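Local coordinates for yuaD protein (Bacillus subtilis, PDB 1ORU), which is of unknown function but carries a MOSC domain, a family generally thought to bind a molybdenum ion and pyridoxal phosphate, at residues A[88-91]-A[92-95]; A[72-75]-A[76-80]; A[137-140]-A[141-145]. One frame throughout, in Å; residues are numbered along the deposited sequence.

Interaction 1 (A[88-91]-A[92-95]); sequences RILP and EWLG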
loop_
_atom_site.group_PDB
_atom_site.type_symbol
_atom_site.label_atom_id
_atom_site.label_comp_id
_atom_site.label_asym_id
_atom_site.label_seq_id
_atom_site.Cartn_x
_atom_site.Cartn_y
_atom_site.Cartn_z
ATOM N N ARG A 88 -1.291 -18.963 -26.045
ATOM C CA ARG A 88 -0.775 -18.838 -24.689
ATOM C C ARG A 88 -0.133 -17.494 -24.376
ATOM O O ARG A 88 0.322 -16.779 -25.269
ATOM C CB ARG A 88 0.240 -19.951 -24.415
ATOM C CG ARG A 88 1.407 -19.965 -25.385
ATOM C CD ARG A 88 2.462 -20.992 -24.994
ATOM N NE ARG A 88 3.556 -21.036 -25.961
ATOM C CZ ARG A 88 4.650 -21.779 -25.826
ATOM N NH1 ARG A 88 4.805 -22.547 -24.756
ATOM N NH2 ARG A 88 5.589 -21.758 -26.762
ATOM N N ILE A 89 -0.112 -17.164 -23.087
ATOM C CA ILE A 89 0.491 -15.934 -22.588
ATOM C C ILE A 89 1.405 -16.362 -21.441
ATOM O O ILE A 89 0.930 -16.839 -20.417
ATOM C CB ILE A 89 -0.578 -14.959 -22.036
ATOM C CG1 ILE A 89 -1.459 -14.441 -23.173
ATOM C CG2 ILE A 89 0.093 -13.804 -21.318
ATOM C CD1 ILE A 89 -0.718 -13.595 -24.188
ATOM N N LEU A 90 2.712 -16.197 -21.617
ATOM C CA LEU A 90 3.668 -16.591 -20.583
ATOM C C LEU A 90 3.921 -15.478 -19.573
ATOM O O LEU A 90 4.048 -14.312 -19.940
ATOM C CB LEU A 90 4.996 -17.001 -21.222
ATOM C CG LEU A 90 4.924 -18.155 -22.228
ATOM C CD1 LEU A 90 6.328 -18.472 -22.729
ATOM C CD2 LEU A 90 4.296 -19.374 -21.577
ATOM N N PRO A 91 4.001 -15.832 -18.277
ATOM C CA PRO A 91 4.247 -14.823 -17.243
ATOM C C PRO A 91 5.487 -13.978 -17.546
ATOM O O PRO A 91 5.522 -12.783 -17.242
ATOM C CB PRO A 91 4.412 -15.664 -15.975
ATOM C CG PRO A 91 3.458 -16.805 -16.220
ATOM C CD PRO A 91 3.758 -17.155 -17.674
ATOM N N GLU A 92 6.494 -14.607 -18.153
ATOM C CA GLU A 92 7.742 -13.925 -18.495
ATOM C C GLU A 92 7.514 -12.713 -19.390
ATOM O O GLU A 92 8.145 -11.666 -19.218
ATOM C CB GLU A 92 8.707 -14.883 -19.202
ATOM C CG GLU A 92 9.173 -16.052 -18.353
ATOM C CD GLU A 92 8.398 -17.329 -18.623
ATOM O OE1 GLU A 92 7.151 -17.286 -18.642
ATOM O OE2 GLU A 92 9.045 -18.384 -18.805
ATOM N N TRP A 93 6.617 -12.869 -20.356
ATOM C CA TRP A 93 6.314 -11.797 -21.293
ATOM C C TRP A 93 5.710 -10.591 -20.586
ATOM O O TRP A 93 5.836 -9.456 -21.059
ATOM C CB TRP A 93 5.338 -12.287 -22.357
ATOM C CG TRP A 93 5.804 -13.489 -23.119
ATOM C CD1 TRP A 93 7.068 -14.007 -23.155
ATOM C CD2 TRP A 93 5.010 -14.306 -23.980
ATOM N NE1 TRP A 93 7.108 -15.100 -23.990
ATOM C CE2 TRP A 93 5.857 -15.304 -24.509
ATOM C CE3 TRP A 93 3.661 -14.292 -24.359
ATOM C CZ2 TRP A 93 5.398 -16.282 -25.396
ATOM C CZ3 TRP A 93 3.204 -15.263 -25.240
ATOM C CH2 TRP A 93 4.073 -16.246 -25.749
ATOM N N LEU A 94 5.050 -10.838 -19.461
ATOM C CA LEU A 94 4.421 -9.765 -18.702
ATOM C C LEU A 94 5.351 -9.234 -17.616
ATOM O O LEU A 94 4.967 -8.373 -16.823
ATOM C CB LEU A 94 3.116 -10.263 -18.075
ATOM C CG LEU A 94 2.081 -10.854 -19.039
ATOM C CD1 LEU A 94 0.869 -11.347 -18.255
ATOM C CD2 LEU A 94 1.664 -9.814 -20.054
ATOM N N GLY A 95 6.575 -9.751 -17.585
ATOM C CA GLY A 95 7.548 -9.318 -16.596
ATOM C C GLY A 95 7.202 -9.714 -15.170
ATOM O O GLY A 95 7.611 -9.051 -14.213
#
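Leu90 lies over one face of the Trp93 indole: its CB sits 3.8 Å from the centroid of the five-membered ring, only 9° off the ring normal, a clear CH-pi contact. Its branch then runs out across the same face, so that CD1 comes within 3.6 Å of Trp93 CZ2. Trp93 is turned back under the residues before it because its CG is anti to the carbonyl carbon (chi1 -56°), and the far rim of the ring reaches the preceding backbone, with CZ3 3.3 Å from Arg88 O. The chain here links helix 74-84 to strand 98-101 in a beta-alpha-beta crossover, and it coils through a run of i to i+3 backbone bonds, as in a turn of 3-10 helix. Trp93 N gives to Leu90 O at 3.0 Å and Leu94 N to Pro91 O, also at 3.0 Å; both donors stand well above the carbonyl planes. Pro91 opens the turn, and the bent chain of Glu92 folds back beside its ring, OE1 lying 3.5 Å from Pro91 CD. Tyr142 stacks on the other face of the indole, so an alanine in place of Trp93 would probably leave Leu90 and Tyr142 facing a gap and free both to shift. On the inner side, the Ile89 and Leu94 side chains cross at about a right angle, Ile89 CG2 4.0 Å from Leu94 CD1, and both residues also touch helix 74-84.

Interaction 2 (A[72-75]-A[76-80]); sequences VSIE and ECNEI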
loop_
_atom_site.group_PDB
_atom_site.type_symbol
_atom_site.label_atom_id
_atom_site.label_comp_id
_atom_site.label_asym_id
_atom_site.label_seq_id
_atom_site.Cartn_x
_atom_site.Cartn_y
_atom_site.Cartn_z
ATOM N N VAL A 72 1.225 -12.626 -11.223
ATOM C CA VAL A 72 0.138 -12.936 -12.152
ATOM C C VAL A 72 -0.321 -14.354 -11.832
ATOM O O VAL A 72 0.433 -15.140 -11.259
ATOM C CB VAL A 72 0.583 -12.892 -13.646
ATOM C CG1 VAL A 72 1.090 -11.509 -13.998
ATOM C CG2 VAL A 72 1.650 -13.946 -13.924
ATOM N N SER A 73 -1.552 -14.688 -12.184
ATOM C CA SER A 73 -2.025 -16.034 -11.932
ATOM C C SER A 73 -2.128 -16.743 -13.276
ATOM O O SER A 73 -2.448 -16.123 -14.296
ATOM C CB SER A 73 -3.382 -16.017 -11.225
ATOM O OG SER A 73 -4.454 -15.984 -12.143
ATOM N N ILE A 74 -1.827 -18.036 -13.276
ATOM C CA ILE A 74 -1.896 -18.836 -14.495
ATOM C C ILE A 74 -3.309 -18.755 -15.067
ATOM O O ILE A 74 -3.491 -18.632 -16.283
ATOM C CB ILE A 74 -1.558 -20.322 -14.209
ATOM C CG1 ILE A 74 -0.102 -20.451 -13.737
ATOM C CG2 ILE A 74 -1.828 -21.174 -15.451
ATOM C CD1 ILE A 74 0.924 -19.928 -14.725
ATOM N N GLU A 75 -4.308 -18.823 -14.187
ATOM C CA GLU A 75 -5.699 -18.764 -14.617
ATOM C C GLU A 75 -6.029 -17.476 -15.372
ATOM O O GLU A 75 -6.651 -17.522 -16.436
ATOM C CB GLU A 75 -6.648 -18.899 -13.423
ATOM C CG GLU A 75 -6.627 -20.243 -12.712
ATOM C CD GLU A 75 -5.537 -20.340 -11.659
ATOM O OE1 GLU A 75 -5.077 -19.282 -11.179
ATOM O OE2 GLU A 75 -5.154 -21.474 -11.295
ATOM N N GLU A 76 -5.623 -16.328 -14.830
ATOM C CA GLU A 76 -5.906 -15.061 -15.497
ATOM C C GLU A 76 -5.110 -14.907 -16.799
ATOM O O GLU A 76 -5.605 -14.327 -17.769
ATOM C CB GLU A 76 -5.651 -13.875 -14.547
ATOM C CG GLU A 76 -6.597 -13.863 -13.334
ATOM C CD GLU A 76 -6.539 -12.576 -12.519
ATOM O OE1 GLU A 76 -5.431 -12.028 -12.338
ATOM O OE2 GLU A 76 -7.605 -12.119 -12.042
ATOM N N CYS A 77 -3.890 -15.434 -16.833
ATOM C CA CYS A 77 -3.085 -15.350 -18.052
ATOM C C CYS A 77 -3.770 -16.137 -19.161
ATOM O O CYS A 77 -3.754 -15.722 -20.318
ATOM C CB CYS A 77 -1.677 -15.905 -17.825
ATOM S SG CYS A 77 -0.578 -14.795 -16.919
ATOM N N ASN A 78 -4.360 -17.277 -18.805
ATOM C CA ASN A 78 -5.069 -18.101 -19.782
ATOM C C ASN A 78 -6.289 -17.324 -20.255
ATOM O O ASN A 78 -6.682 -17.396 -21.427
ATOM C CB ASN A 78 -5.520 -19.423 -19.149
ATOM C CG ASN A 78 -4.366 -20.383 -18.911
ATOM O OD1 ASN A 78 -4.536 -21.431 -18.284
ATOM N ND2 ASN A 78 -3.187 -20.033 -19.414
ATOM N N GLU A 79 -6.884 -16.574 -19.335
ATOM C CA GLU A 79 -8.058 -15.776 -19.648
ATOM C C GLU A 79 -7.693 -14.705 -20.670
ATOM O O GLU A 79 -8.439 -14.470 -21.622
ATOM C CB GLU A 79 -8.609 -15.124 -18.381
ATOM C CG GLU A 79 -10.104 -14.884 -18.428
ATOM C CD GLU A 79 -10.631 -14.236 -17.163
ATOM O OE1 GLU A 79 -10.160 -14.602 -16.061
ATOM O OE2 GLU A 79 -11.527 -13.370 -17.273
ATOM N N ILE A 80 -6.547 -14.060 -20.475
ATOM C CA ILE A 80 -6.089 -13.035 -21.403
ATOM C C ILE A 80 -5.872 -13.686 -22.772
ATOM O O ILE A 80 -6.314 -13.156 -23.796
ATOM C CB ILE A 80 -4.757 -12.390 -20.928
ATOM C CG1 ILE A 80 -4.986 -11.610 -19.628
ATOM C CG2 ILE A 80 -4.204 -11.467 -22.010
ATOM C CD1 ILE A 80 -3.707 -11.009 -19.029
HETATM O O HOH W 1 -2.891 -12.365 -13.105
#
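The Asn78 carboxamide lies flat over the carbonyl oxygen of Ile74, with Asn78 CG 3.3 Å from Ile74 O and almost directly above it; Ile74 CG2 is over the same face, displaced past the outer end of the amide on the side nearer OD1. This is the first turn of helix 74-84, where strand 69-73 gives way to the helix of a beta-alpha-beta unit, and Ser73 is the N-cap. Its OG stands between its own backbone N and carbonyl carbon (chi1 89°), which aims it at the open end of the helix, where it accepts from Glu76 N at 3.0 Å along a nearly straight bond (165°). OG has a second hydrogen-bond partner in Met103 O. Glu76, three residues on, returns the contact to Ser73 N only through a water, where a true capping box would bond directly: Ser73 N donates to the water at 2.8 Å, and the water donates to Glu76 OE1 at 2.7 Å. The same OE1 bonds Thr107 OG1, which helps fix the carboxylate. The Glu75 carboxylate is spent on different partners, the backbone N-H groups of Gly102 and Met103, tying the helix start to the end of strand 98-101. Regular i to i+4 bonding begins with Cys77 N to Ser73 O, 3.0 Å. Cys77 SG, on the buried side, looks back at the strand and rests 3.8 Å from Val72 CG2.

Interaction 3 (A[137-140]-A[141-145]); sequences EVIQ and SYYPD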
loop_
_atom_site.group_PDB
_atom_site.type_symbol
_atom_site.label_atom_id
_atom_site.label_comp_id
_atom_site.label_asym_id
_atom_site.label_seq_id
_atom_site.Cartn_x
_atom_site.Cartn_y
_atom_site.Cartn_z
ATOM N N GLU A 137 3.231 -5.318 -26.894
ATOM C CA GLU A 137 4.119 -5.339 -28.049
ATOM C C GLU A 137 4.997 -6.587 -28.009
ATOM O O GLU A 137 5.406 -7.103 -29.048
ATOM C CB GLU A 137 4.960 -4.064 -28.068
ATOM C CG GLU A 137 4.088 -2.819 -28.092
ATOM C CD GLU A 137 4.877 -1.535 -28.151
ATOM O OE1 GLU A 137 5.697 -1.292 -27.242
ATOM O OE2 GLU A 137 4.668 -0.762 -29.110
ATOM N N VAL A 138 5.274 -7.072 -26.802
ATOM C CA VAL A 138 6.066 -8.286 -26.630
ATOM C C VAL A 138 5.221 -9.465 -27.110
ATOM O O VAL A 138 5.692 -10.321 -27.862
ATOM C CB VAL A 138 6.443 -8.507 -25.146
ATOM C CG1 VAL A 138 7.096 -9.879 -24.966
ATOM C CG2 VAL A 138 7.391 -7.411 -24.687
ATOM N N ILE A 139 3.967 -9.506 -26.674
ATOM C CA ILE A 139 3.072 -10.581 -27.076
ATOM C C ILE A 139 2.928 -10.572 -28.594
ATOM O O ILE A 139 2.884 -11.627 -29.237
ATOM C CB ILE A 139 1.683 -10.424 -26.417
ATOM C CG1 ILE A 139 1.814 -10.596 -24.896
ATOM C CG2 ILE A 139 0.718 -11.452 -26.985
ATOM C CD1 ILE A 139 0.561 -10.235 -24.102
ATOM N N GLN A 140 2.867 -9.374 -29.165
ATOM C CA GLN A 140 2.735 -9.231 -30.607
ATOM C C GLN A 140 3.900 -9.905 -31.328
ATOM O O GLN A 140 3.700 -10.574 -32.341
ATOM C CB GLN A 140 2.684 -7.750 -30.997
ATOM C CG GLN A 140 2.643 -7.517 -32.504
ATOM C CD GLN A 140 1.313 -7.898 -33.118
ATOM O OE1 GLN A 140 0.364 -7.117 -33.099
ATOM N NE2 GLN A 140 1.230 -9.109 -33.654
ATOM N N SER A 141 5.111 -9.743 -30.800
ATOM C CA SER A 141 6.288 -10.328 -31.435
ATOM C C SER A 141 6.263 -11.855 -31.484
ATOM O O SER A 141 6.948 -12.458 -32.312
ATOM C CB SER A 141 7.576 -9.840 -30.751
ATOM O OG SER A 141 7.728 -10.362 -29.440
ATOM N N TYR A 142 5.479 -12.481 -30.613
ATOM C CA TYR A 142 5.382 -13.940 -30.601
ATOM C C TYR A 142 4.284 -14.433 -31.540
ATOM O O TYR A 142 4.210 -15.621 -31.852
ATOM C CB TYR A 142 5.127 -14.447 -29.179
ATOM C CG TYR A 142 6.362 -14.390 -28.313
ATOM C CD1 TYR A 142 7.365 -15.356 -28.431
ATOM C CD2 TYR A 142 6.561 -13.341 -27.417
ATOM C CE1 TYR A 142 8.535 -15.273 -27.679
ATOM C CE2 TYR A 142 7.728 -13.247 -26.663
ATOM C CZ TYR A 142 8.710 -14.215 -26.799
ATOM O OH TYR A 142 9.870 -14.113 -26.068
ATOM N N TYR A 143 3.437 -13.511 -31.984
ATOM C CA TYR A 143 2.348 -13.836 -32.897
ATOM C C TYR A 143 2.265 -12.725 -33.938
ATOM O O TYR A 143 1.215 -12.104 -34.120
ATOM C CB TYR A 143 1.033 -13.931 -32.127
ATOM C CG TYR A 143 1.057 -14.924 -30.987
ATOM C CD1 TYR A 143 1.219 -16.287 -31.231
ATOM C CD2 TYR A 143 0.891 -14.506 -29.667
ATOM C CE1 TYR A 143 1.211 -17.210 -30.193
ATOM C CE2 TYR A 143 0.880 -15.423 -28.616
ATOM C CZ TYR A 143 1.038 -16.774 -28.886
ATOM O OH TYR A 143 1.003 -17.694 -27.861
ATOM N N PRO A 144 3.376 -12.470 -34.650
ATOM C CA PRO A 144 3.451 -11.426 -35.676
ATOM C C PRO A 144 2.441 -11.538 -36.816
ATOM O O PRO A 144 2.182 -10.557 -37.507
ATOM C CB PRO A 144 4.896 -11.531 -36.163
ATOM C CG PRO A 144 5.178 -12.987 -36.031
ATOM C CD PRO A 144 4.590 -13.308 -34.673
ATOM N N ASP A 145 1.865 -12.719 -37.007
ATOM C CA ASP A 145 0.895 -12.903 -38.082
ATOM C C ASP A 145 -0.529 -12.555 -37.656
ATOM O O ASP A 145 -1.478 -12.747 -38.419
ATOM C CB ASP A 145 0.959 -14.340 -38.613
ATOM C CG ASP A 145 0.501 -15.366 -37.593
ATOM O OD1 ASP A 145 0.890 -15.259 -36.409
ATOM O OD2 ASP A 145 -0.240 -16.294 -37.987
#
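In the closing turns of helix 133-142 the backbone bonding shortens. Ser141 N still reaches back four residues to Glu137 O, but Tyr142 N takes Ile139 O at 3.1 Å and Tyr143 N takes Gln140 O at 3.0 Å, with a weak, longer bond left to Ile139 O. Ser141 turns its hydroxyl onto its own helix: a chi1 of 69° folds it back, and OG donates to Val138 O at 2.6 Å, in the carbonyl plane and on a lone pair. That oxygen also has Tyr142 CD2 3.2 Å away. The tyrosine ring runs alongside Val138, whose CG1 meets its edge in plane, 3.8 Å from CE2. Tyr143 meets buried Ile139, its CD2 4.1 Å from Ile139 CG2. Pro144 follows and has no N-H to offer to Gln140 O. The bent Gln140 side chain spans the next corner, NE2 giving to Gln146 O and OE1 accepting from Leu149 N at the start of helix 149-156. That helix also packs on Ile139 through Phe153 and on Tyr143 through Leu149, while Val86 and Pro87, just beyond helix 74-84, touch Tyr143 as well.

Overall arrangement
Along the chain the three contacts come in the order interaction 2, interaction 1, interaction 3; each is a local turn that closes before the next opens, so none nests or crosses. Interaction 2 starts the helix of the beta-alpha-beta unit, and interaction 1 is a turn in the connection that leads from that helix to strand 98-101. Interaction 1 is the middle piece: Pro91 CB packs on Val72 CG2 and Leu94 CD1 on Cys77 SG, while on its other flank Ile89 meets Ile139 and Arg88 O has a probable hydrogen bond from Tyr143 OH. Residues 72-80 and 137-145 do not touch, their centres lying about 18 Å apart.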